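Local coordinates for encapsidation protein (Bacillus phage phi29, PDB 5HD9), which probably acts as the ATPase of the phage DNA packaging motor, using ATP to drive the viral genome into its capsid, at residues Q7-L10 with L16-V19; K175-Y180 with L184-D189. All coordinates share one frame; numbering follows the deposited sequence.

Contact 1 of 2, residues Q7-L10 with L16-V19; sequences QKML and LNFV
Met9, on helix 7-11, and Asn17, on strand 16-19, meet side chain to side chain where the N-terminal helix packs over the central sheet of the ASCE (P-loop NTPase) fold. Met9 is a selenomethionine, and its SE atom lies 3.8 Å from OD1 of Asn17, the two side chains crossing at a slant. The Met9 chain leaves the helix with CG anti to the backbone N and then bends sharply (chi2 -91°, chi3 -67°). SE is thereby placed against the Asn17 amide, while the terminal methyl CE turns to Val19, 4.4 Å from its CG2. Asn17 and Val19, two residues apart, both point toward the helix, whereas the intervening Phe18 points away and packs against Phe164 and Phe117. ND2 of Asn17 donates to the backbone oxygens of Arg14 and Cys150, the latter on the adjacent strand 149-153, and OD1 accepts from a water, which together set the rotation of the amide with OD1 toward the helix. The three touching residues are buried, and that same water provides the polar link, donating to Met9 O at 2.8 Å and to Asn17 OD1 at 2.7 Å.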
ATOM      1  N   GLN A   7      -9.045  -9.173   5.856  1.00 20.47           N
ATOM      2  CA  GLN A   7      -8.865 -10.617   5.716  1.00 17.76           C
ATOM      3  C   GLN A   7      -9.372 -11.142   4.375  1.00 15.65           C
ATOM      4  O   GLN A   7      -8.669 -11.887   3.695  1.00 18.29           O
ATOM      5  CB  GLN A   7      -9.568 -11.365   6.850  1.00 21.88           C
ATOM      6  CG  GLN A   7      -9.430 -12.886   6.759  1.00 27.61           C
ATOM      7  CD  GLN A   7     -10.219 -13.618   7.827  1.00 33.61           C
ATOM      8  OE1 GLN A   7      -9.647 -14.265   8.705  1.00 33.97           O
ATOM      9  NE2 GLN A   7     -11.543 -13.529   7.749  1.00 35.33           N
ATOM     10  N   LYS A   8     -10.589 -10.767   3.993  1.00 14.57           N
ATOM     11  CA  LYS A   8     -11.160 -11.292   2.757  1.00 15.38           C
ATOM     12  C   LYS A   8     -10.371 -10.812   1.546  1.00 14.72           C
ATOM     13  O   LYS A   8     -10.081 -11.596   0.644  1.00 13.48           O
ATOM     14  CB  LYS A   8     -12.631 -10.898   2.608  1.00 19.10           C
ATOM     15  CG  LYS A   8     -13.283 -11.528   1.382  1.00 24.95           C
ATOM     16  CD  LYS A   8     -14.785 -11.692   1.542  1.00 36.16           C
ATOM     17  CE  LYS A   8     -15.475 -11.868   0.193  1.00 46.00           C
ATOM     18  NZ  LYS A   8     -16.954 -11.694   0.289  1.00 49.80           N
HETATM   19  N   MSE A   9     -10.023  -9.528   1.533  1.00 14.77           N
HETATM   20  CA  MSE A   9      -9.220  -8.960   0.454  1.00 16.30           C
HETATM   21  C   MSE A   9      -7.896  -9.705   0.311  1.00 14.56           C
HETATM   22  O   MSE A   9      -7.500 -10.077  -0.793  1.00 12.90           O
HETATM   23  CB  MSE A   9      -8.960  -7.469   0.705  1.00 19.95           C
HETATM   24  CG  MSE A   9      -8.160  -6.770  -0.392  1.00 24.29           C
HETATM   25 SE   MSE A   9      -6.225  -6.783  -0.080  1.00 25.00          SE
HETATM   26  CE  MSE A   9      -6.160  -5.619   1.488  1.00 26.21           C
ATOM     27  N   LEU A  10      -7.225  -9.931   1.436  1.00 13.63           N
ATOM     28  CA  LEU A  10      -5.926 -10.599   1.444  1.00 16.19           C
ATOM     29  C   LEU A  10      -6.025 -12.062   1.025  1.00 15.04           C
ATOM     30  O   LEU A  10      -5.091 -12.608   0.436  1.00 16.42           O
ATOM     31  CB  LEU A  10      -5.292 -10.504   2.833  1.00 14.60           C
ATOM     32  CG  LEU A  10      -4.826  -9.111   3.259  1.00 15.63           C
ATOM     33  CD1 LEU A  10      -4.629  -9.055   4.767  1.00 17.19           C
ATOM     34  CD2 LEU A  10      -3.543  -8.733   2.539  1.00 17.00           C
ATOM     35  N   LEU A  16      -1.602  -7.630  -7.125  1.00 12.32           N
ATOM     36  CA  LEU A  16      -1.986  -6.224  -7.220  1.00 14.60           C
ATOM     37  C   LEU A  16      -3.399  -6.030  -6.668  1.00 11.53           C
ATOM     38  O   LEU A  16      -4.332  -6.719  -7.073  1.00 13.29           O
ATOM     39  CB  LEU A  16      -1.894  -5.754  -8.676  1.00 19.42           C
ATOM     40  CG  LEU A  16      -1.471  -4.315  -8.988  1.00 29.66           C
ATOM     41  CD1 LEU A  16      -0.224  -3.882  -8.233  1.00 30.95           C
ATOM     42  CD2 LEU A  16      -1.238  -4.184 -10.486  1.00 36.62           C
ATOM     43  N   ASN A  17      -3.540  -5.103  -5.726  1.00 10.60           N
ATOM     44  CA  ASN A  17      -4.816  -4.857  -5.056  1.00 13.13           C
ATOM     45  C   ASN A  17      -5.130  -3.369  -4.980  1.00 10.63           C
ATOM     46  O   ASN A  17      -4.263  -2.561  -4.638  1.00 10.41           O
ATOM     47  CB  ASN A  17      -4.806  -5.446  -3.642  1.00 14.68           C
ATOM     48  CG  ASN A  17      -4.469  -6.924  -3.622  1.00 12.47           C
ATOM     49  OD1 ASN A  17      -5.358  -7.774  -3.658  1.00 13.73           O
ATOM     50  ND2 ASN A  17      -3.181  -7.237  -3.553  1.00 10.80           N
ATOM     51  N   PHE A  18      -6.373  -3.015  -5.300  1.00 10.66           N
ATOM     52  CA  PHE A  18      -6.834  -1.632  -5.230  1.00 11.27           C
ATOM     53  C   PHE A  18      -8.063  -1.528  -4.330  1.00 11.85           C
ATOM     54  O   PHE A  18      -9.124  -2.049  -4.662  1.00 15.24           O
ATOM     55  CB  PHE A  18      -7.166  -1.096  -6.626  1.00 13.38           C
ATOM     56  CG  PHE A  18      -6.072  -1.307  -7.637  1.00 12.27           C
ATOM     57  CD1 PHE A  18      -6.048  -2.447  -8.421  1.00 12.40           C
ATOM     58  CD2 PHE A  18      -5.076  -0.361  -7.810  1.00 13.48           C
ATOM     59  CE1 PHE A  18      -5.048  -2.645  -9.355  1.00 10.85           C
ATOM     60  CE2 PHE A  18      -4.072  -0.555  -8.743  1.00 14.02           C
ATOM     61  CZ  PHE A  18      -4.062  -1.700  -9.516  1.00 11.64           C
ATOM     62  N   VAL A  19      -7.915  -0.855  -3.191  1.00 11.62           N
ATOM     63  CA  VAL A  19      -9.038  -0.606  -2.292  1.00 12.65           C
ATOM     64  C   VAL A  19      -9.441   0.859  -2.417  1.00 15.24           C
ATOM     65  O   VAL A  19      -8.655   1.755  -2.095  1.00 15.09           O
ATOM     66  CB  VAL A  19      -8.691  -0.938  -0.832  1.00 13.30           C
ATOM     67  CG1 VAL A  19      -9.947  -0.927   0.027  1.00 14.44           C
ATOM     68  CG2 VAL A  19      -8.005  -2.300  -0.745  1.00 11.89           C
TER
HETATM   69  O   HOH W   1      -5.270 -10.187  -2.479  1.00 14.74           O

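Contact 2 of 2, residues K175-Y180 with L184-D189; sequences KRFNVY and LIEIPD
Arg176 and Glu186 run side by side and point the same way, their guanidinium and carboxylate planes only 27° apart. With CG anti to the backbone N (chi1 177°) and the chain extended to NE, Arg176 grips one carboxylate oxygen side-on in a salt bridge, NE and NH2 both hydrogen-bonding Glu186 OE2, at 2.9 and 2.7 Å, through bent bonds near the guanidinium plane. NE uses the anti lone pair of that oxygen, and NH2 meets it from the same anti side but tilted out of the carboxylate plane. The other oxygen, OE1, is hydrogen-bonded with Tyr4 OH, anchoring both ends of the carboxylate. Pro188 CA lies 3.9 Å above one guanidinium face, offset toward its rim, and a water joins Arg176 NH1 to Asp189 OD2.

Phe177 also lies alongside Glu186, with ring and carboxylate planes 22° apart and CE1 3.5 Å from Glu186 CG. At its edge, near the ring plane, CD1 meets Leu184 CD1 at 3.8 Å; the same methyl packs against Val179 CG2. In the backbone, Asn178 and Ile185, whose side chains lie on the other face of the sheet from Phe177 and Glu186, form a hydrogen-bonded pair, each N to the other's O at 2.9 Å, and Ile187 N continues the pattern to Arg176 O at 2.8 Å. This antiparallel pairing of strands 177-179 and 183-186, joined by a short turn, is that of a beta hairpin at the margin of the ASCE sheet.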
ATOM      1  N   LYS A 175     -20.454  -4.158  -6.936  1.00 18.92           N
ATOM      2  CA  LYS A 175     -19.768  -5.258  -6.257  1.00 19.26           C
ATOM      3  C   LYS A 175     -18.710  -4.752  -5.281  1.00 17.11           C
ATOM      4  O   LYS A 175     -17.953  -3.838  -5.607  1.00 17.32           O
ATOM      5  CB  LYS A 175     -19.096  -6.182  -7.279  1.00 22.78           C
ATOM      6  CG  LYS A 175     -20.040  -6.904  -8.227  1.00 29.27           C
ATOM      7  CD  LYS A 175     -19.251  -7.746  -9.226  1.00 34.65           C
ATOM      8  CE  LYS A 175     -20.153  -8.632 -10.071  1.00 41.54           C
ATOM      9  NZ  LYS A 175     -20.009  -8.355 -11.530  1.00 43.25           N
ATOM     10  N   ARG A 176     -18.641  -5.348  -4.092  1.00 16.06           N
ATOM     11  CA  ARG A 176     -17.551  -5.025  -3.183  1.00 16.69           C
ATOM     12  C   ARG A 176     -16.238  -5.507  -3.785  1.00 15.68           C
ATOM     13  O   ARG A 176     -15.232  -4.814  -3.704  1.00 15.27           O
ATOM     14  CB  ARG A 176     -17.737  -5.643  -1.796  1.00 18.70           C
ATOM     15  CG  ARG A 176     -16.545  -5.338  -0.884  1.00 18.26           C
ATOM     16  CD  ARG A 176     -16.744  -5.746   0.566  1.00 22.04           C
ATOM     17  NE  ARG A 176     -15.551  -5.431   1.353  1.00 23.95           N
ATOM     18  CZ  ARG A 176     -15.526  -5.290   2.675  1.00 26.95           C
ATOM     19  NH1 ARG A 176     -16.634  -5.431   3.387  1.00 28.87           N
ATOM     20  NH2 ARG A 176     -14.385  -5.001   3.288  1.00 28.12           N
ATOM     21  N   PHE A 177     -16.259  -6.692  -4.393  1.00 14.52           N
ATOM     22  CA  PHE A 177     -15.058  -7.278  -4.983  1.00 14.70           C
ATOM     23  C   PHE A 177     -15.199  -7.522  -6.480  1.00 16.12           C
ATOM     24  O   PHE A 177     -16.064  -8.281  -6.923  1.00 15.87           O
ATOM     25  CB  PHE A 177     -14.707  -8.599  -4.292  1.00 17.38           C
ATOM     26  CG  PHE A 177     -14.259  -8.441  -2.868  1.00 18.30           C
ATOM     27  CD1 PHE A 177     -12.974  -8.013  -2.577  1.00 17.06           C
ATOM     28  CD2 PHE A 177     -15.119  -8.725  -1.821  1.00 22.98           C
ATOM     29  CE1 PHE A 177     -12.557  -7.868  -1.269  1.00 17.00           C
ATOM     30  CE2 PHE A 177     -14.706  -8.577  -0.509  1.00 23.70           C
ATOM     31  CZ  PHE A 177     -13.425  -8.151  -0.235  1.00 19.38           C
ATOM     32  N   ASN A 178     -14.346  -6.853  -7.245  1.00 14.47           N
ATOM     33  CA  ASN A 178     -14.138  -7.163  -8.652  1.00 15.48           C
ATOM     34  C   ASN A 178     -12.827  -7.922  -8.792  1.00 14.86           C
ATOM     35  O   ASN A 178     -11.758  -7.391  -8.487  1.00 14.45           O
ATOM     36  CB  ASN A 178     -14.119  -5.893  -9.498  1.00 15.10           C
ATOM     37  CG  ASN A 178     -15.506  -5.347  -9.751  1.00 16.68           C
ATOM     38  OD1 ASN A 178     -16.111  -5.621 -10.786  1.00 17.43           O
ATOM     39  ND2 ASN A 178     -16.024  -4.580  -8.799  1.00 15.55           N
ATOM     40  N   VAL A 179     -12.922  -9.161  -9.258  1.00 16.40           N
ATOM     41  CA  VAL A 179     -11.806 -10.097  -9.208  1.00 19.57           C
ATOM     42  C   VAL A 179     -11.243 -10.381 -10.593  1.00 18.61           C
ATOM     43  O   VAL A 179     -11.988 -10.628 -11.540  1.00 15.68           O
ATOM     44  CB  VAL A 179     -12.233 -11.433  -8.557  1.00 24.70           C
ATOM     45  CG1 VAL A 179     -11.035 -12.369  -8.408  1.00 25.58           C
ATOM     46  CG2 VAL A 179     -12.887 -11.182  -7.206  1.00 25.24           C
ATOM     47  N   TYR A 180      -9.917 -10.352 -10.693  1.00 17.29           N
ATOM     48  CA  TYR A 180      -9.215 -10.659 -11.932  1.00 18.22           C
ATOM     49  C   TYR A 180      -8.099 -11.649 -11.614  1.00 20.60           C
ATOM     50  O   TYR A 180      -7.855 -11.946 -10.444  1.00 19.73           O
ATOM     51  CB  TYR A 180      -8.674  -9.377 -12.570  1.00 18.25           C
ATOM     52  CG  TYR A 180      -9.706  -8.269 -12.618  1.00 16.60           C
ATOM     53  CD1 TYR A 180      -9.880  -7.413 -11.539  1.00 17.60           C
ATOM     54  CD2 TYR A 180     -10.516  -8.089 -13.732  1.00 17.26           C
ATOM     55  CE1 TYR A 180     -10.826  -6.408 -11.568  1.00 17.34           C
ATOM     56  CE2 TYR A 180     -11.466  -7.081 -13.769  1.00 17.30           C
ATOM     57  CZ  TYR A 180     -11.614  -6.245 -12.683  1.00 17.81           C
ATOM     58  OH  TYR A 180     -12.555  -5.240 -12.708  1.00 20.80           O
ATOM     59  N   LEU A 184      -7.152  -7.311  -8.012  1.00 17.83           N
ATOM     60  CA  LEU A 184      -8.380  -7.271  -7.234  1.00 16.95           C
ATOM     61  C   LEU A 184      -8.750  -5.822  -6.932  1.00 13.23           C
ATOM     62  O   LEU A 184      -7.890  -5.025  -6.561  1.00 12.79           O
ATOM     63  CB  LEU A 184      -8.207  -8.065  -5.933  1.00 19.77           C
ATOM     64  CG  LEU A 184      -9.331  -7.988  -4.900  1.00 22.02           C
ATOM     65  CD1 LEU A 184     -10.595  -8.616  -5.452  1.00 26.84           C
ATOM     66  CD2 LEU A 184      -8.911  -8.667  -3.606  1.00 21.92           C
ATOM     67  N   ILE A 185     -10.025  -5.483  -7.106  1.00 11.93           N
ATOM     68  CA  ILE A 185     -10.529  -4.164  -6.737  1.00 12.85           C
ATOM     69  C   ILE A 185     -11.587  -4.320  -5.655  1.00 13.20           C
ATOM     70  O   ILE A 185     -12.616  -4.962  -5.877  1.00 13.46           O
ATOM     71  CB  ILE A 185     -11.127  -3.412  -7.951  1.00 12.92           C
ATOM     72  CG1 ILE A 185     -10.042  -3.159  -9.000  1.00 13.96           C
ATOM     73  CG2 ILE A 185     -11.751  -2.080  -7.514  1.00 12.66           C
ATOM     74  CD1 ILE A 185     -10.564  -2.624 -10.323  1.00 13.24           C
ATOM     75  N   GLU A 186     -11.325  -3.737  -4.486  1.00 12.99           N
ATOM     76  CA  GLU A 186     -12.279  -3.759  -3.385  1.00 14.22           C
ATOM     77  C   GLU A 186     -12.893  -2.381  -3.175  1.00 14.18           C
ATOM     78  O   GLU A 186     -12.188  -1.378  -3.146  1.00 14.07           O
ATOM     79  CB  GLU A 186     -11.621  -4.227  -2.083  1.00 17.38           C
ATOM     80  CG  GLU A 186     -12.628  -4.424  -0.946  1.00 17.85           C
ATOM     81  CD  GLU A 186     -11.975  -4.791   0.366  1.00 18.98           C
ATOM     82  OE1 GLU A 186     -10.757  -4.551   0.512  1.00 17.85           O
ATOM     83  OE2 GLU A 186     -12.681  -5.320   1.253  1.00 18.62           O
ATOM     84  N   ILE A 187     -14.213  -2.347  -3.038  1.00 13.86           N
ATOM     85  CA  ILE A 187     -14.919  -1.132  -2.651  1.00 15.29           C
ATOM     86  C   ILE A 187     -15.600  -1.401  -1.312  1.00 15.92           C
ATOM     87  O   ILE A 187     -16.736  -1.870  -1.272  1.00 16.19           O
ATOM     88  CB  ILE A 187     -15.947  -0.698  -3.713  1.00 18.86           C
ATOM     89  CG1 ILE A 187     -15.235  -0.412  -5.038  1.00 19.25           C
ATOM     90  CG2 ILE A 187     -16.688   0.550  -3.255  1.00 22.00           C
ATOM     91  CD1 ILE A 187     -16.153  -0.291  -6.232  1.00 21.14           C
ATOM     92  N   PRO A 188     -14.893  -1.129  -0.205  1.00 17.28           N
ATOM     93  CA  PRO A 188     -15.451  -1.482   1.104  1.00 20.20           C
ATOM     94  C   PRO A 188     -16.688  -0.669   1.457  1.00 21.74           C
ATOM     95  O   PRO A 188     -16.736   0.531   1.193  1.00 24.98           O
ATOM     96  CB  PRO A 188     -14.306  -1.170   2.079  1.00 21.44           C
ATOM     97  CG  PRO A 188     -13.084  -1.010   1.238  1.00 21.88           C
ATOM     98  CD  PRO A 188     -13.558  -0.519  -0.085  1.00 20.08           C
ATOM     99  N   ASP A 189     -17.673  -1.335   2.047  1.00 23.91           N
ATOM    100  CA  ASP A 189     -18.870  -0.673   2.553  1.00 31.87           C
ATOM    101  C   ASP A 189     -18.823  -0.669   4.076  1.00 30.10           C
ATOM    102  O   ASP A 189     -19.848  -0.803   4.746  1.00 33.95           O
ATOM    103  CB  ASP A 189     -20.132  -1.382   2.049  1.00 41.06           C
ATOM    104  CG  ASP A 189     -20.113  -2.877   2.324  1.00 46.11           C
ATOM    105  OD1 ASP A 189     -20.288  -3.274   3.495  1.00 47.84           O
ATOM    106  OD2 ASP A 189     -19.926  -3.656   1.367  1.00 47.63           O
TER
HETATM  107  O   HOH W   2     -15.081  -3.595  -6.216  1.00 20.20           O
HETATM  108  O   HOH W   3     -19.755  -6.119   2.590  1.00 39.27           O

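Overall arrangement
The centres of contacts 1 and 2 lie 8 Å apart, on the same side of the chain's centre, and contact 1 closes along the chain before contact 2 opens. They share one mixed sheet: strand 16-19 runs parallel to its neighbour 183-186, which pairs antiparallel with 177-179 at the sheet's margin. Probable backbone hydrogen bonds join Phe18 N to Leu184 O and Phe18 O to Glu186 N, both 2.8 Å. Helix 7-11 spans the two contacts, Met9 also touching Leu184 and Glu186. Strand 16-19 leads toward a probable Walker A P-loop, whose Lys27 Val19 touches; the hairpin, paired with this strand, therefore lies beside the likely nucleotide-binding loop of the motor ATPase.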